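Local coordinates for K5 lyase (Enterobacteria phage k1-5, PDB 2X3H), which probably cleaves the K5 capsular polysaccharide of its bacterial host by elimination, as a trimeric lyase built like a viral tail spike, at residues Val168-Val173 with Lys200-Ser205; Gly196-Gly201 with Asn225-Asn230. One frame throughout, in Å; residues are numbered along the deposited sequence.

Interaction 1: residues Val168-Val173 with Lys200-Ser205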
ATOM      1  N   VAL A 168      18.463  10.060 -18.830  1.00  6.70           N
ATOM      2  CA  VAL A 168      18.051  11.451 -18.967  1.00  7.40           C
ATOM      3  C   VAL A 168      17.104  11.790 -17.827  1.00  8.37           C
ATOM      4  O   VAL A 168      16.185  11.029 -17.520  1.00  8.02           O
ATOM      5  CB  VAL A 168      17.367  11.713 -20.333  1.00  8.24           C
ATOM      6  CG1 VAL A 168      16.883  13.155 -20.445  1.00  8.41           C
ATOM      7  CG2 VAL A 168      18.318  11.363 -21.477  1.00 10.12           C
ATOM      8  N   THR A 169      17.339  12.930 -17.190  1.00  6.93           N
ATOM      9  CA  THR A 169      16.437  13.391 -16.136  1.00  6.51           C
ATOM     10  C   THR A 169      15.687  14.619 -16.604  1.00  6.99           C
ATOM     11  O   THR A 169      16.294  15.600 -17.040  1.00  7.44           O
ATOM     12  CB  THR A 169      17.221  13.681 -14.852  1.00  6.66           C
ATOM     13  OG1 THR A 169      17.725  12.442 -14.343  1.00  5.94           O
ATOM     14  CG2 THR A 169      16.353  14.340 -13.798  1.00  6.89           C
ATOM     15  N   VAL A 170      14.361  14.557 -16.536  1.00  6.33           N
ATOM     16  CA  VAL A 170      13.525  15.705 -16.869  1.00  6.85           C
ATOM     17  C   VAL A 170      12.839  16.094 -15.573  1.00  7.34           C
ATOM     18  O   VAL A 170      12.071  15.306 -15.024  1.00  6.77           O
ATOM     19  CB  VAL A 170      12.459  15.361 -17.932  1.00  6.44           C
ATOM     20  CG1 VAL A 170      11.578  16.583 -18.233  1.00  7.61           C
ATOM     21  CG2 VAL A 170      13.115  14.847 -19.216  1.00  6.20           C
ATOM     22  N   SER A 171      13.109  17.292 -15.069  1.00  7.89           N
ATOM     23  CA  SER A 171      12.604  17.632 -13.748  1.00  8.21           C
ATOM     24  C   SER A 171      12.116  19.059 -13.638  1.00  8.37           C
ATOM     25  O   SER A 171      12.754  20.004 -14.137  1.00  7.25           O
ATOM     26  CB  SER A 171      13.642  17.345 -12.660  1.00 10.26           C
ATOM     27  OG  SER A 171      14.822  18.074 -12.867  1.00 11.95           O
ATOM     28  N   ASP A 172      10.977  19.207 -12.969  1.00  6.71           N
ATOM     29  CA  ASP A 172      10.393  20.517 -12.739  1.00  7.11           C
ATOM     30  C   ASP A 172      10.199  21.281 -14.039  1.00  7.25           C
ATOM     31  O   ASP A 172      10.643  22.432 -14.181  1.00  7.19           O
ATOM     32  CB  ASP A 172      11.256  21.281 -11.749  1.00  8.67           C
ATOM     33  CG  ASP A 172      11.193  20.668 -10.377  1.00 10.84           C
ATOM     34  OD1 ASP A 172      10.071  20.394  -9.902  1.00  9.76           O
ATOM     35  OD2 ASP A 172      12.260  20.428  -9.777  1.00 14.42           O
ATOM     36  N   VAL A 173       9.511  20.622 -14.969  1.00  6.29           N
ATOM     37  CA  VAL A 173       9.126  21.218 -16.240  1.00  6.50           C
ATOM     38  C   VAL A 173       7.627  21.441 -16.316  1.00  7.30           C
ATOM     39  O   VAL A 173       6.835  20.555 -15.987  1.00  6.36           O
ATOM     40  CB  VAL A 173       9.584  20.357 -17.438  1.00  7.26           C
ATOM     41  CG1 VAL A 173       9.155  21.003 -18.765  1.00  8.27           C
ATOM     42  CG2 VAL A 173      11.094  20.183 -17.410  1.00  7.93           C
ATOM     43  N   LYS A 200      10.319  13.748 -13.366  1.00  6.13           N
ATOM     44  CA  LYS A 200       9.758  14.108 -12.070  1.00  7.58           C
ATOM     45  C   LYS A 200       9.358  15.568 -11.990  1.00  7.69           C
ATOM     46  O   LYS A 200      10.050  16.445 -12.513  1.00  7.90           O
ATOM     47  CB  LYS A 200      10.734  13.769 -10.951  1.00  9.86           C
ATOM     48  CG  LYS A 200      12.140  14.313 -11.144  1.00 12.41           C
ATOM     49  CD  LYS A 200      13.126  13.523 -10.284  1.00 15.77           C
ATOM     50  CE  LYS A 200      14.534  14.032 -10.443  1.00 16.75           C
ATOM     51  NZ  LYS A 200      15.347  13.675  -9.239  1.00 17.98           N
ATOM     52  N   GLY A 201       8.238  15.829 -11.327  1.00  5.89           N
ATOM     53  CA  GLY A 201       7.799  17.206 -11.151  1.00  5.81           C
ATOM     54  C   GLY A 201       7.359  17.804 -12.465  1.00  5.82           C
ATOM     55  O   GLY A 201       7.925  18.797 -12.922  1.00  6.71           O
ATOM     56  N   ILE A 202       6.354  17.192 -13.078  1.00  5.48           N
ATOM     57  CA  ILE A 202       5.878  17.649 -14.372  1.00  4.69           C
ATOM     58  C   ILE A 202       4.479  18.201 -14.242  1.00  5.74           C
ATOM     59  O   ILE A 202       3.622  17.555 -13.643  1.00  5.55           O
ATOM     60  CB  ILE A 202       5.802  16.481 -15.358  1.00  5.64           C
ATOM     61  CG1 ILE A 202       7.161  15.789 -15.484  1.00  5.39           C
ATOM     62  CG2 ILE A 202       5.262  16.925 -16.698  1.00  5.79           C
ATOM     63  CD1 ILE A 202       8.318  16.699 -15.920  1.00  6.87           C
ATOM     64  N   ARG A 203       4.255  19.392 -14.798  1.00  5.41           N
ATOM     65  CA  ARG A 203       2.894  19.941 -14.942  1.00  5.75           C
ATOM     66  C   ARG A 203       2.508  20.009 -16.411  1.00  5.53           C
ATOM     67  O   ARG A 203       3.345  20.325 -17.254  1.00  6.18           O
ATOM     68  CB  ARG A 203       2.794  21.351 -14.362  1.00  5.32           C
ATOM     69  CG  ARG A 203       2.969  21.432 -12.845  1.00  5.77           C
ATOM     70  CD  ARG A 203       2.528  22.805 -12.310  1.00  6.67           C
ATOM     71  NE  ARG A 203       2.795  22.998 -10.885  1.00  6.40           N
ATOM     72  CZ  ARG A 203       3.959  23.405 -10.385  1.00  6.05           C
ATOM     73  NH1 ARG A 203       4.995  23.630 -11.199  1.00  7.03           N
ATOM     74  NH2 ARG A 203       4.108  23.575  -9.065  1.00  6.24           N
ATOM     75  N   GLY A 204       1.247  19.711 -16.709  1.00  5.98           N
ATOM     76  CA  GLY A 204       0.717  19.824 -18.074  1.00  6.79           C
ATOM     77  C   GLY A 204      -0.682  20.397 -18.014  1.00  8.34           C
ATOM     78  O   GLY A 204      -1.484  19.978 -17.176  1.00  7.84           O
ATOM     79  N   SER A 205      -0.973  21.365 -18.884  1.00  8.78           N
ATOM     80  CA  SER A 205      -2.303  21.953 -18.970  1.00 10.09           C
ATOM     81  C   SER A 205      -2.823  21.903 -20.409  1.00  9.70           C
ATOM     82  O   SER A 205      -2.329  22.627 -21.277  1.00 10.29           O
ATOM     83  CB  SER A 205      -2.275  23.398 -18.479  1.00 12.92           C
ATOM     84  OG  SER A 205      -3.581  23.960 -18.502  1.00 17.04           O
TER
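Lys200 leans over Ser171 and Thr169 on one face where two successive strands run side by side, parallel and in register. Its CB leads into a chain whose first torsion (chi1 52°) sets CG between the backbone N and the carbonyl carbon. That turn lays the chain against the partner strand: CG rests 3.7 Å from Ser171 CB, a small residue that leaves room for it. Beyond CG the chain is extended, and CE reaches Thr169 CG2 at 3.8 Å as the two side chains cross at a slant. NZ then leaves the pair for a salt bridge with Asp172 of the third subunit, so the apolar methylenes pack at home while the charge joins two chains. Thr169 likewise offers its methyl to Lys200 and its hydroxyl to Arg203 of the third subunit.

The ladder holding the strands includes Lys200 N to Val170 O (2.9 Å, 167° at the hydrogen) and Asp172 N to Lys200 O. At Asp172 and Gly201 both chains turn a corner with positive phi, and past it Arg203 N bonds Val173 O at 3.1 Å; the bond from Val173 N to Gly201 O is weak. Glycine suits the corner at Gly201, where phi is positive and the carboxylate of Asp172 lies close by, its OD1 4.1 Å from Gly201 CA. On the other face Ile202 CD1 meets Val170 CG1 at 4.0 Å, branched apolar groups filling the interior. Successive parallel strands that turn a corner at the same level are consistent with the coils of a parallel beta-helix, as in viral tail spikes.

Interaction 2: residues Gly196-Gly201 with Asn225-Asn230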
ATOM      1  N   GLY A 196      16.551   4.005 -17.837  1.00  5.53           N
ATOM      2  CA  GLY A 196      17.094   4.795 -16.743  1.00  4.79           C
ATOM      3  C   GLY A 196      16.625   6.247 -16.687  1.00  5.03           C
ATOM      4  O   GLY A 196      17.289   7.107 -16.088  1.00  4.98           O
ATOM      5  N   LEU A 197      15.483   6.525 -17.294  1.00  5.56           N
ATOM      6  CA  LEU A 197      14.964   7.895 -17.288  1.00  5.74           C
ATOM      7  C   LEU A 197      14.459   8.257 -15.904  1.00  5.49           C
ATOM      8  O   LEU A 197      13.967   7.396 -15.169  1.00  4.83           O
ATOM      9  CB  LEU A 197      13.805   8.049 -18.274  1.00  6.20           C
ATOM     10  CG  LEU A 197      14.059   7.558 -19.711  1.00  7.34           C
ATOM     11  CD1 LEU A 197      12.867   7.829 -20.619  1.00  8.56           C
ATOM     12  CD2 LEU A 197      15.308   8.179 -20.293  1.00  8.27           C
ATOM     13  N   MET A 198      14.573   9.527 -15.548  1.00  4.40           N
ATOM     14  CA  MET A 198      13.910  10.032 -14.355  1.00  5.80           C
ATOM     15  C   MET A 198      13.096  11.230 -14.782  1.00  5.78           C
ATOM     16  O   MET A 198      13.648  12.238 -15.210  1.00  6.99           O
ATOM     17  CB  MET A 198      14.917  10.443 -13.285  1.00  6.28           C
ATOM     18  CG  MET A 198      15.642   9.272 -12.619  1.00  8.03           C
ATOM     19  SD  MET A 198      16.897   9.872 -11.461  1.00 11.41           S
ATOM     20  CE  MET A 198      17.477   8.358 -10.707  1.00  9.17           C
ATOM     21  N   ILE A 199      11.780  11.099 -14.693  1.00  5.59           N
ATOM     22  CA  ILE A 199      10.872  12.152 -15.109  1.00  5.44           C
ATOM     23  C   ILE A 199      10.081  12.543 -13.875  1.00  6.06           C
ATOM     24  O   ILE A 199       9.286  11.744 -13.367  1.00  5.90           O
ATOM     25  CB  ILE A 199       9.924  11.633 -16.207  1.00  5.48           C
ATOM     26  CG1 ILE A 199      10.701  11.349 -17.504  1.00  6.22           C
ATOM     27  CG2 ILE A 199       8.758  12.593 -16.444  1.00  6.10           C
ATOM     28  CD1 ILE A 199       9.924  10.499 -18.502  1.00  6.33           C
ATOM     29  N   LYS A 200      10.319  13.748 -13.366  1.00  6.13           N
ATOM     30  CA  LYS A 200       9.758  14.108 -12.070  1.00  7.58           C
ATOM     31  C   LYS A 200       9.358  15.568 -11.990  1.00  7.69           C
ATOM     32  O   LYS A 200      10.050  16.445 -12.513  1.00  7.90           O
ATOM     33  CB  LYS A 200      10.734  13.769 -10.951  1.00  9.86           C
ATOM     34  CG  LYS A 200      12.140  14.313 -11.144  1.00 12.41           C
ATOM     35  CD  LYS A 200      13.126  13.523 -10.284  1.00 15.77           C
ATOM     36  CE  LYS A 200      14.534  14.032 -10.443  1.00 16.75           C
ATOM     37  NZ  LYS A 200      15.347  13.675  -9.239  1.00 17.98           N
ATOM     38  N   GLY A 201       8.238  15.829 -11.327  1.00  5.89           N
ATOM     39  CA  GLY A 201       7.799  17.206 -11.151  1.00  5.81           C
ATOM     40  C   GLY A 201       7.359  17.804 -12.465  1.00  5.82           C
ATOM     41  O   GLY A 201       7.925  18.797 -12.922  1.00  6.71           O
ATOM     42  N   ASN A 225      13.486   0.305 -16.609  1.00  5.00           N
ATOM     43  CA  ASN A 225      14.253   0.846 -15.474  1.00  5.06           C
ATOM     44  C   ASN A 225      14.113   2.359 -15.337  1.00  4.57           C
ATOM     45  O   ASN A 225      15.094   3.040 -15.088  1.00  5.78           O
ATOM     46  CB  ASN A 225      15.749   0.489 -15.587  1.00  4.87           C
ATOM     47  CG  ASN A 225      15.977  -0.992 -15.848  1.00  6.42           C
ATOM     48  OD1 ASN A 225      16.728  -1.379 -16.766  1.00  9.82           O
ATOM     49  ND2 ASN A 225      15.323  -1.829 -15.064  1.00  3.56           N
ATOM     50  N   SER A 226      12.892   2.869 -15.468  1.00  4.70           N
ATOM     51  CA  SER A 226      12.677   4.309 -15.430  1.00  4.37           C
ATOM     52  C   SER A 226      11.687   4.707 -14.355  1.00  4.86           C
ATOM     53  O   SER A 226      10.839   3.900 -13.951  1.00  5.27           O
ATOM     54  CB  SER A 226      12.196   4.805 -16.793  1.00  5.19           C
ATOM     55  OG  SER A 226      13.207   4.646 -17.786  1.00  5.96           O
ATOM     56  N   LEU A 227      11.820   5.947 -13.888  1.00  5.12           N
ATOM     57  CA  LEU A 227      10.988   6.479 -12.804  1.00  6.67           C
ATOM     58  C   LEU A 227      10.193   7.669 -13.311  1.00  6.92           C
ATOM     59  O   LEU A 227      10.762   8.565 -13.927  1.00  7.88           O
ATOM     60  CB  LEU A 227      11.867   6.934 -11.622  1.00  7.93           C
ATOM     61  CG  LEU A 227      12.713   5.864 -10.916  1.00  9.34           C
ATOM     62  CD1 LEU A 227      13.708   6.487  -9.985  1.00  9.09           C
ATOM     63  CD2 LEU A 227      11.812   4.885 -10.145  1.00 10.01           C
ATOM     64  N   ILE A 228       8.889   7.677 -13.063  1.00  6.78           N
ATOM     65  CA  ILE A 228       8.035   8.826 -13.381  1.00  7.09           C
ATOM     66  C   ILE A 228       7.314   9.187 -12.086  1.00  7.65           C
ATOM     67  O   ILE A 228       6.563   8.363 -11.569  1.00  7.75           O
ATOM     68  CB  ILE A 228       7.019   8.459 -14.475  1.00  8.06           C
ATOM     69  CG1 ILE A 228       7.759   8.013 -15.740  1.00  8.43           C
ATOM     70  CG2 ILE A 228       6.036   9.620 -14.754  1.00  8.37           C
ATOM     71  CD1 ILE A 228       6.828   7.469 -16.822  1.00  9.36           C
ATOM     72  N   ASP A 229       7.554  10.392 -11.554  1.00  7.45           N
ATOM     73  CA  ASP A 229       7.162  10.726 -10.165  1.00  8.27           C
ATOM     74  C   ASP A 229       6.674  12.174 -10.099  1.00  8.62           C
ATOM     75  O   ASP A 229       7.294  13.066 -10.679  1.00  8.83           O
ATOM     76  CB  ASP A 229       8.391  10.535  -9.234  1.00  9.57           C
ATOM     77  CG  ASP A 229       8.053  10.617  -7.736  1.00 11.47           C
ATOM     78  OD1 ASP A 229       6.906  10.309  -7.332  1.00 12.55           O
ATOM     79  OD2 ASP A 229       8.966  10.990  -6.949  1.00 13.41           O
ATOM     80  N   ASN A 230       5.556  12.405  -9.411  1.00  6.82           N
ATOM     81  CA  ASN A 230       5.096  13.774  -9.148  1.00  7.17           C
ATOM     82  C   ASN A 230       4.662  14.503 -10.431  1.00  7.31           C
ATOM     83  O   ASN A 230       5.330  15.446 -10.885  1.00  7.28           O
ATOM     84  CB  ASN A 230       6.179  14.577  -8.387  1.00  7.50           C
ATOM     85  CG  ASN A 230       6.371  14.103  -6.932  1.00  9.96           C
ATOM     86  OD1 ASN A 230       7.490  14.114  -6.395  1.00 12.44           O
ATOM     87  ND2 ASN A 230       5.283  13.700  -6.296  1.00  8.83           N
TER
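Ser226 meets Leu197 just ahead of the two strands, and its hydroxyl does the work of a missing backbone rung. With chi1 at -66° OG stands beside its own backbone N, and there it accepts the Leu197 N-H at 3.0 Å, a somewhat bent bond of 146° at the hydrogen. The same OG lies 3.5 Å from Leu197 CB and is also hydrogen-bonded to Val224 O, so a small hydroxyl ties two backbones at once. A regular parallel ladder follows: Leu227 N to Leu197 O, Ile199 N to Leu227 O at 2.8 Å, Asp229 N to Ile199 O, and Gly201 N to Asp229 O.

Side chains of paired residues line up along the ladder, and one pair is alike. Ile199 and Ile228 share one conformation, CG1 anti to the carbonyl carbon and CG2 anti to the backbone N, so the two side chains run alike, Ile199 CB 4.2 Å from Ile228 CG1. Beta-branched chains suit a strand whose inner face is packed this way. On the opposite face Met198 meets Leu227; beyond CG the methionine is extended (chi2 176°, chi3 175°), which carries CE to 4.3 Å from Leu227 CD1. Further along that face Lys200 CB sits 3.5 Å from Asp229 O.

Strand 198-206 thus lies between strand 168-178, which receives Leu197 and Met198 on Val168 and Thr169, and strand 227-234. The latter is in turn followed by strand 252-259, where Leu227 rests on Ile252 and Asp229 on Ser254. Ile199 also touches Leu185, while Met198 and Leu227 pack on Arg203 and Ile257 of the third subunit.

How the interactions relate
Strand 198-206 is common to both contacts: interaction 1 ties it to strand 168-178 before it, and interaction 2 to strand 227-234 after it, with Lys200 and Gly201 taking part in each. Their centres lie 9 Å apart, and both are largely buried. Interaction 2 stays mostly on the straight run ahead of the corner, with an almost regular ladder and paired aliphatic side chains, and it buries more surface, 465 against 321 Å². Interaction 1 spans the corner itself, where one backbone bond weakens and charged side chains turn to other subunits. Both nevertheless touch the third subunit, so successive coils contribute to the trimer interface.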